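Local coordinates for gdp-l-fucose synthetase (Naegleria fowleri, PDB 6AQZ), which binds NADP and probably makes GDP-L-fucose by NADPH-dependent epimerisation and reduction of a GDP-4-keto-6-deoxymannose precursor, at residues 25-37 and 72-85. Residues are numbered along the deposited sequence; the frame is centred on the assembly and turned at random.
Sequences DVILVTGGTGLFG and PFEKYRPTYVIHLA. With NAP (NADP nicotinamide-adenine-dinucleotide phosphate), chain G.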
loop_
_atom_site.group_PDB
_atom_site.type_symbol
_atom_site.label_atom_id
_atom_site.label_comp_id
_atom_site.label_asym_id
_atom_site.label_seq_id
_atom_site.Cartn_x
_atom_site.Cartn_y
_atom_site.Cartn_z
ATOM N N ASP A 25 18.718 -11.997 -26.219
ATOM C CA ASP A 25 17.827 -11.640 -25.136
ATOM C C ASP A 25 18.154 -12.442 -23.892
ATOM O O ASP A 25 18.477 -13.632 -23.961
ATOM C CB ASP A 25 16.372 -11.904 -25.519
ATOM C CG ASP A 25 15.835 -10.899 -26.488
ATOM O OD1 ASP A 25 15.971 -9.680 -26.221
ATOM O OD2 ASP A 25 15.281 -11.339 -27.515
ATOM N N VAL A 26 17.996 -11.790 -22.750
ATOM C CA VAL A 26 18.207 -12.384 -21.443
ATOM C C VAL A 26 16.896 -12.199 -20.708
ATOM O O VAL A 26 16.425 -11.067 -20.566
ATOM C CB VAL A 26 19.359 -11.699 -20.686
ATOM C CG1 VAL A 26 19.652 -12.407 -19.384
ATOM C CG2 VAL A 26 20.606 -11.586 -21.550
ATOM N N ILE A 27 16.300 -13.297 -20.255
ATOM C CA ILE A 27 15.021 -13.241 -19.564
ATOM C C ILE A 27 15.255 -13.695 -18.136
ATOM O O ILE A 27 15.569 -14.867 -17.901
ATOM C CB ILE A 27 13.941 -14.106 -20.226
ATOM C CG1 ILE A 27 13.751 -13.753 -21.702
ATOM C CG2 ILE A 27 12.625 -13.946 -19.467
ATOM C CD1 ILE A 27 14.677 -14.559 -22.677
ATOM N N LEU A 28 15.046 -12.785 -17.186
ATOM C CA LEU A 28 15.228 -13.051 -15.765
ATOM C C LEU A 28 13.889 -13.426 -15.143
ATOM O O LEU A 28 12.912 -12.681 -15.273
ATOM C CB LEU A 28 15.810 -11.819 -15.076
ATOM C CG LEU A 28 16.484 -11.969 -13.713
ATOM C CD1 LEU A 28 17.654 -12.942 -13.755
ATOM C CD2 LEU A 28 16.907 -10.585 -13.179
ATOM N N VAL A 29 13.838 -14.582 -14.482
ATOM C CA VAL A 29 12.612 -15.069 -13.852
ATOM C C VAL A 29 12.888 -15.127 -12.350
ATOM O O VAL A 29 13.573 -16.043 -11.868
ATOM C CB VAL A 29 12.172 -16.440 -14.389
ATOM C CG1 VAL A 29 10.859 -16.898 -13.736
ATOM C CG2 VAL A 29 12.010 -16.417 -15.903
ATOM N N THR A 30 12.362 -14.156 -11.597
ATOM C CA THR A 30 12.421 -14.279 -10.147
ATOM C C THR A 30 11.381 -15.293 -9.713
ATOM O O THR A 30 10.343 -15.456 -10.366
ATOM C CB THR A 30 12.162 -12.944 -9.433
ATOM O OG1 THR A 30 10.751 -12.682 -9.398
ATOM C CG2 THR A 30 12.915 -11.785 -10.122
ATOM N N GLY A 31 11.656 -15.969 -8.598
ATOM C CA GLY A 31 10.770 -17.044 -8.175
ATOM C C GLY A 31 10.644 -18.153 -9.201
ATOM O O GLY A 31 9.591 -18.797 -9.301
ATOM N N GLY A 32 11.702 -18.393 -9.970
ATOM C CA GLY A 32 11.658 -19.387 -11.025
ATOM C C GLY A 32 11.753 -20.839 -10.575
ATOM O O GLY A 32 11.651 -21.717 -11.431
ATOM N N THR A 33 11.960 -21.109 -9.274
ATOM C CA THR A 33 12.068 -22.466 -8.748
ATOM C C THR A 33 10.776 -22.962 -8.105
ATOM O O THR A 33 10.697 -24.145 -7.745
ATOM C CB THR A 33 13.224 -22.595 -7.725
ATOM O OG1 THR A 33 13.004 -21.725 -6.607
ATOM C CG2 THR A 33 14.580 -22.260 -8.374
ATOM N N GLY A 34 9.757 -22.106 -7.976
ATOM C CA GLY A 34 8.488 -22.502 -7.395
ATOM C C GLY A 34 7.553 -23.102 -8.428
ATOM O O GLY A 34 7.912 -23.315 -9.586
ATOM N N LEU A 35 6.298 -23.278 -8.016
ATOM C CA LEU A 35 5.306 -23.901 -8.891
ATOM C C LEU A 35 5.203 -23.211 -10.263
ATOM O O LEU A 35 5.476 -23.822 -11.309
ATOM C CB LEU A 35 3.951 -23.891 -8.179
ATOM C CG LEU A 35 2.767 -24.297 -9.044
ATOM C CD1 LEU A 35 2.923 -25.778 -9.447
ATOM C CD2 LEU A 35 1.466 -24.087 -8.332
ATOM N N PHE A 36 4.856 -21.917 -10.274
ATOM C CA PHE A 36 4.647 -21.196 -11.530
ATOM C C PHE A 36 5.942 -21.134 -12.331
ATOM O O PHE A 36 5.951 -21.399 -13.544
ATOM C CB PHE A 36 4.097 -19.784 -11.227
ATOM C CG PHE A 36 3.278 -19.140 -12.357
ATOM C CD1 PHE A 36 3.166 -19.733 -13.611
ATOM C CD2 PHE A 36 2.636 -17.934 -12.143
ATOM C CE1 PHE A 36 2.436 -19.140 -14.618
ATOM C CE2 PHE A 36 1.880 -17.313 -13.162
ATOM C CZ PHE A 36 1.790 -17.915 -14.397
ATOM N N GLY A 37 7.057 -20.858 -11.650
ATOM C CA GLY A 37 8.331 -20.726 -12.336
ATOM C C GLY A 37 8.766 -21.988 -13.062
ATOM O O GLY A 37 9.258 -21.919 -14.196
ATOM N N PRO A 72 21.924 -10.091 -9.598
ATOM C CA PRO A 72 21.591 -10.728 -10.889
ATOM C C PRO A 72 21.381 -9.745 -12.036
ATOM O O PRO A 72 21.669 -10.099 -13.185
ATOM C CB PRO A 72 20.297 -11.491 -10.585
ATOM C CG PRO A 72 19.726 -10.803 -9.363
ATOM C CD PRO A 72 20.928 -10.405 -8.558
ATOM N N PHE A 73 20.886 -8.529 -11.773
ATOM C CA PHE A 73 20.717 -7.571 -12.864
ATOM C C PHE A 73 22.064 -7.106 -13.400
ATOM O O PHE A 73 22.271 -7.074 -14.617
ATOM C CB PHE A 73 19.884 -6.375 -12.407
ATOM C CG PHE A 73 18.414 -6.671 -12.295
ATOM C CD1 PHE A 73 17.912 -7.348 -11.185
ATOM C CD2 PHE A 73 17.530 -6.268 -13.288
ATOM C CE1 PHE A 73 16.554 -7.623 -11.064
ATOM C CE2 PHE A 73 16.167 -6.528 -13.181
ATOM C CZ PHE A 73 15.676 -7.211 -12.065
ATOM N N GLU A 74 23.008 -6.783 -12.514
ATOM C CA GLU A 74 24.335 -6.417 -12.991
ATOM C C GLU A 74 24.972 -7.586 -13.722
ATOM O O GLU A 74 25.651 -7.393 -14.734
ATOM C CB GLU A 74 25.233 -5.964 -11.833
ATOM C CG GLU A 74 24.697 -4.771 -11.050
ATOM C CD GLU A 74 25.672 -4.215 -10.014
ATOM O OE1 GLU A 74 26.874 -4.532 -10.092
ATOM O OE2 GLU A 74 25.236 -3.453 -9.120
ATOM N N LYS A 75 24.717 -8.815 -13.253
ATOM C CA LYS A 75 25.377 -9.990 -13.815
ATOM C C LYS A 75 24.798 -10.392 -15.165
ATOM O O LYS A 75 25.548 -10.648 -16.112
ATOM C CB LYS A 75 25.289 -11.159 -12.834
ATOM C CG LYS A 75 25.853 -12.476 -13.367
ATOM C CD LYS A 75 26.579 -13.229 -12.266
ATOM C CE LYS A 75 27.091 -14.589 -12.728
ATOM N NZ LYS A 75 26.048 -15.639 -12.559
ATOM N N TYR A 76 23.472 -10.471 -15.270
ATOM C CA TYR A 76 22.816 -11.003 -16.461
ATOM C C TYR A 76 22.303 -9.934 -17.419
ATOM O O TYR A 76 22.073 -10.249 -18.593
ATOM C CB TYR A 76 21.644 -11.921 -16.063
ATOM C CG TYR A 76 22.072 -13.126 -15.240
ATOM C CD1 TYR A 76 22.797 -14.163 -15.819
ATOM C CD2 TYR A 76 21.767 -13.220 -13.887
ATOM C CE1 TYR A 76 23.213 -15.260 -15.080
ATOM C CE2 TYR A 76 22.174 -14.314 -13.138
ATOM C CZ TYR A 76 22.901 -15.333 -13.744
ATOM O OH TYR A 76 23.309 -16.429 -13.018
ATOM N N ARG A 77 22.125 -8.684 -16.958
ATOM C CA ARG A 77 21.609 -7.576 -17.761
ATOM C C ARG A 77 20.410 -8.016 -18.600
ATOM O O ARG A 77 20.518 -8.082 -19.827
ATOM C CB ARG A 77 22.695 -7.009 -18.683
ATOM C CG ARG A 77 23.957 -6.495 -17.998
ATOM C CD ARG A 77 23.709 -5.254 -17.133
ATOM N NE ARG A 77 24.902 -4.910 -16.353
ATOM C CZ ARG A 77 25.565 -3.756 -16.429
ATOM N NH1 ARG A 77 25.148 -2.785 -17.242
ATOM N NH2 ARG A 77 26.642 -3.570 -15.666
ATOM N N PRO A 78 19.268 -8.334 -17.996
ATOM C CA PRO A 78 18.157 -8.891 -18.775
ATOM C C PRO A 78 17.490 -7.839 -19.652
ATOM O O PRO A 78 17.492 -6.645 -19.332
ATOM C CB PRO A 78 17.188 -9.371 -17.695
ATOM C CG PRO A 78 17.418 -8.405 -16.594
ATOM C CD PRO A 78 18.901 -8.160 -16.580
ATOM N N THR A 79 16.879 -8.313 -20.754
ATOM C CA THR A 79 15.964 -7.518 -21.574
ATOM C C THR A 79 14.503 -7.732 -21.205
ATOM O O THR A 79 13.659 -6.912 -21.578
ATOM C CB THR A 79 16.138 -7.818 -23.080
ATOM O OG1 THR A 79 16.033 -9.226 -23.332
ATOM C CG2 THR A 79 17.476 -7.307 -23.592
ATOM N N TYR A 80 14.184 -8.836 -20.536
ATOM C CA TYR A 80 12.837 -9.116 -20.075
ATOM C C TYR A 80 12.925 -9.677 -18.671
ATOM O O TYR A 80 13.921 -10.297 -18.301
ATOM C CB TYR A 80 12.106 -10.083 -21.014
ATOM C CG TYR A 80 11.833 -9.445 -22.366
ATOM C CD1 TYR A 80 10.732 -8.622 -22.555
ATOM C CD2 TYR A 80 12.716 -9.612 -23.440
ATOM C CE1 TYR A 80 10.495 -8.003 -23.788
ATOM C CE2 TYR A 80 12.488 -8.995 -24.677
ATOM C CZ TYR A 80 11.381 -8.200 -24.842
ATOM O OH TYR A 80 11.137 -7.597 -26.063
ATOM N N VAL A 81 11.899 -9.409 -17.875
ATOM C CA VAL A 81 11.824 -9.908 -16.515
ATOM C C VAL A 81 10.426 -10.475 -16.296
ATOM O O VAL A 81 9.424 -9.810 -16.590
ATOM C CB VAL A 81 12.165 -8.806 -15.490
ATOM C CG1 VAL A 81 11.791 -9.228 -14.058
ATOM C CG2 VAL A 81 13.633 -8.501 -15.556
ATOM N N ILE A 82 10.361 -11.710 -15.805
ATOM C CA ILE A 82 9.120 -12.287 -15.304
ATOM C C ILE A 82 9.277 -12.369 -13.794
ATOM O O ILE A 82 10.114 -13.127 -13.293
ATOM C CB ILE A 82 8.824 -13.666 -15.901
ATOM C CG1 ILE A 82 8.755 -13.593 -17.426
ATOM C CG2 ILE A 82 7.506 -14.206 -15.335
ATOM C CD1 ILE A 82 8.429 -14.925 -18.053
ATOM N N HIS A 83 8.488 -11.578 -13.065
ATOM C CA HIS A 83 8.634 -11.415 -11.616
ATOM C C HIS A 83 7.588 -12.288 -10.927
ATOM O O HIS A 83 6.432 -11.890 -10.787
ATOM C CB HIS A 83 8.489 -9.940 -11.244
ATOM C CG HIS A 83 8.407 -9.683 -9.774
ATOM N ND1 HIS A 83 9.179 -10.365 -8.853
ATOM C CD2 HIS A 83 7.680 -8.785 -9.067
ATOM C CE1 HIS A 83 8.905 -9.919 -7.641
ATOM N NE2 HIS A 83 8.007 -8.952 -7.745
ATOM N N LEU A 84 7.991 -13.503 -10.524
ATOM C CA LEU A 84 7.104 -14.419 -9.823
ATOM C C LEU A 84 7.423 -14.546 -8.338
ATOM O O LEU A 84 6.593 -15.053 -7.584
ATOM C CB LEU A 84 7.160 -15.818 -10.468
ATOM C CG LEU A 84 6.914 -15.910 -11.992
ATOM C CD1 LEU A 84 7.095 -17.355 -12.465
ATOM C CD2 LEU A 84 5.575 -15.392 -12.454
ATOM N N ALA A 85 8.592 -14.108 -7.896
ATOM C CA ALA A 85 8.950 -14.291 -6.501
ATOM C C ALA A 85 7.977 -13.530 -5.609
ATOM O O ALA A 85 7.546 -12.413 -5.932
ATOM C CB ALA A 85 10.377 -13.795 -6.251
HETATM P PA NAP G . 6.009 -20.866 -4.779
HETATM O O1A NAP G . 5.852 -20.779 -3.291
HETATM O O2A NAP G . 5.745 -22.148 -5.525
HETATM O O5B NAP G . 7.508 -20.353 -5.249
HETATM C C5B NAP G . 7.613 -19.019 -4.891
HETATM C C4B NAP G . 8.994 -18.535 -5.409
HETATM O O4B NAP G . 9.405 -17.315 -4.740
HETATM C C3B NAP G . 10.117 -19.632 -5.208
HETATM O O3B NAP G . 10.999 -19.616 -6.297
HETATM C C2B NAP G . 10.904 -19.052 -4.024
HETATM O O2B NAP G . 12.213 -19.310 -4.060
HETATM C C1B NAP G . 10.773 -17.517 -4.407
HETATM N N9A NAP G . 11.129 -16.647 -3.292
HETATM C C8A NAP G . 10.426 -16.453 -2.121
HETATM N N7A NAP G . 11.020 -15.572 -1.283
HETATM C C5A NAP G . 12.173 -15.195 -1.952
HETATM C C6A NAP G . 13.194 -14.318 -1.599
HETATM N N6A NAP G . 13.147 -13.638 -0.382
HETATM N N1A NAP G . 14.233 -14.079 -2.436
HETATM C C2A NAP G . 14.187 -14.776 -3.610
HETATM N N3A NAP G . 13.281 -15.660 -4.081
HETATM C C4A NAP G . 12.258 -15.847 -3.214
HETATM O O3 NAP G . 4.930 -19.675 -5.229
HETATM P PN NAP G . 4.205 -19.961 -6.618
HETATM O O1N NAP G . 5.134 -20.204 -7.745
HETATM O O2N NAP G . 2.892 -20.695 -6.465
HETATM O O5D NAP G . 3.568 -18.389 -7.048
HETATM C C5D NAP G . 4.524 -17.537 -7.539
HETATM C C4D NAP G . 3.744 -16.302 -7.927
HETATM O O4D NAP G . 2.445 -16.727 -8.374
HETATM C C3D NAP G . 3.501 -15.435 -6.600
HETATM O O3D NAP G . 3.666 -14.090 -6.893
HETATM C C2D NAP G . 2.041 -15.774 -6.226
HETATM O O2D NAP G . 1.342 -14.728 -5.673
HETATM C C1D NAP G . 1.440 -16.040 -7.638
HETATM N N1N NAP G . 0.181 -16.831 -7.523
HETATM C C2N NAP G . 0.180 -18.191 -7.203
HETATM C C3N NAP G . -1.010 -18.876 -7.071
HETATM C C7N NAP G . -0.993 -20.331 -6.715
HETATM O O7N NAP G . -2.028 -20.981 -6.492
HETATM N N7N NAP G . 0.236 -20.994 -6.616
HETATM C C4N NAP G . -2.327 -18.223 -7.251
HETATM C C5N NAP G . -2.228 -16.767 -7.575
HETATM C C6N NAP G . -1.050 -16.151 -7.701
HETATM P P2B NAP G . 12.779 -20.865 -3.221
HETATM O O1X NAP G . 12.161 -21.876 -4.137
HETATM O O2X NAP G . 14.294 -20.673 -3.323
HETATM O O3X NAP G . 12.147 -20.677 -1.873
#
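Leu28 and Tyr80 join strands 26-30 and 80-83 through the bond from Leu28 N to Tyr80 O, 2.9 Å long and nearly straight (167° at the hydrogen). The Ile82 amide returns to Leu28 O and Thr30 N continues to Ile82 O, the alternation expected of a parallel pair; the strand axes run nearly parallel. At the start of the pairing Val26 O accepts two amides, Thr79 N at 2.8 Å and Tyr80 N at 3.2 Å.

Side-chain hydrogen bonds close both ends. Thr79 OG1, held between its backbone N and carbonyl carbon (chi1 53°), donates to Asp25 OD1 at 2.9 Å, on the anti side and tilted from the carboxylate plane, and accepts from Val26 N; the other carboxylate oxygen of Asp25 takes the amide of Thr22. At the far end Thr30 OG1 lies at the His83 ring edge, 2.9 Å from ND1, and receives Ala85 N at 3.0 Å, while His83 NE2 bonds to Asn109.

These are two adjacent parallel strands of a Rossmann fold, and the turn 31-34 with the first residues of helix 35-46 is consistent with the TGxxGxxG motif of extended short-chain dehydrogenases/reductases (Gly31, Gly34, Gly37). Helix N-terminal amides of Leu35 and Phe36 reach the NADP diphosphate, Leu35 N meeting O2A at 2.8 Å, and Thr33 OG1 donates to O1X of the 2'-phosphate, which fits a preference for NADP.

Apolar contacts divide between the sheet faces. Leu28 CD2 sits over one face of the Phe73 ring, 3.8 Å from its centroid and 16° off the normal, a CH-pi contact; its CB rests on Pro78 and Val81. On the Val29 face, Leu84 CD1 packs against Val29 CG1 and Gly37 CA, while CD2 approaches Phe36 CD2, whose ring edge borders O4D of the nicotinamide ribose.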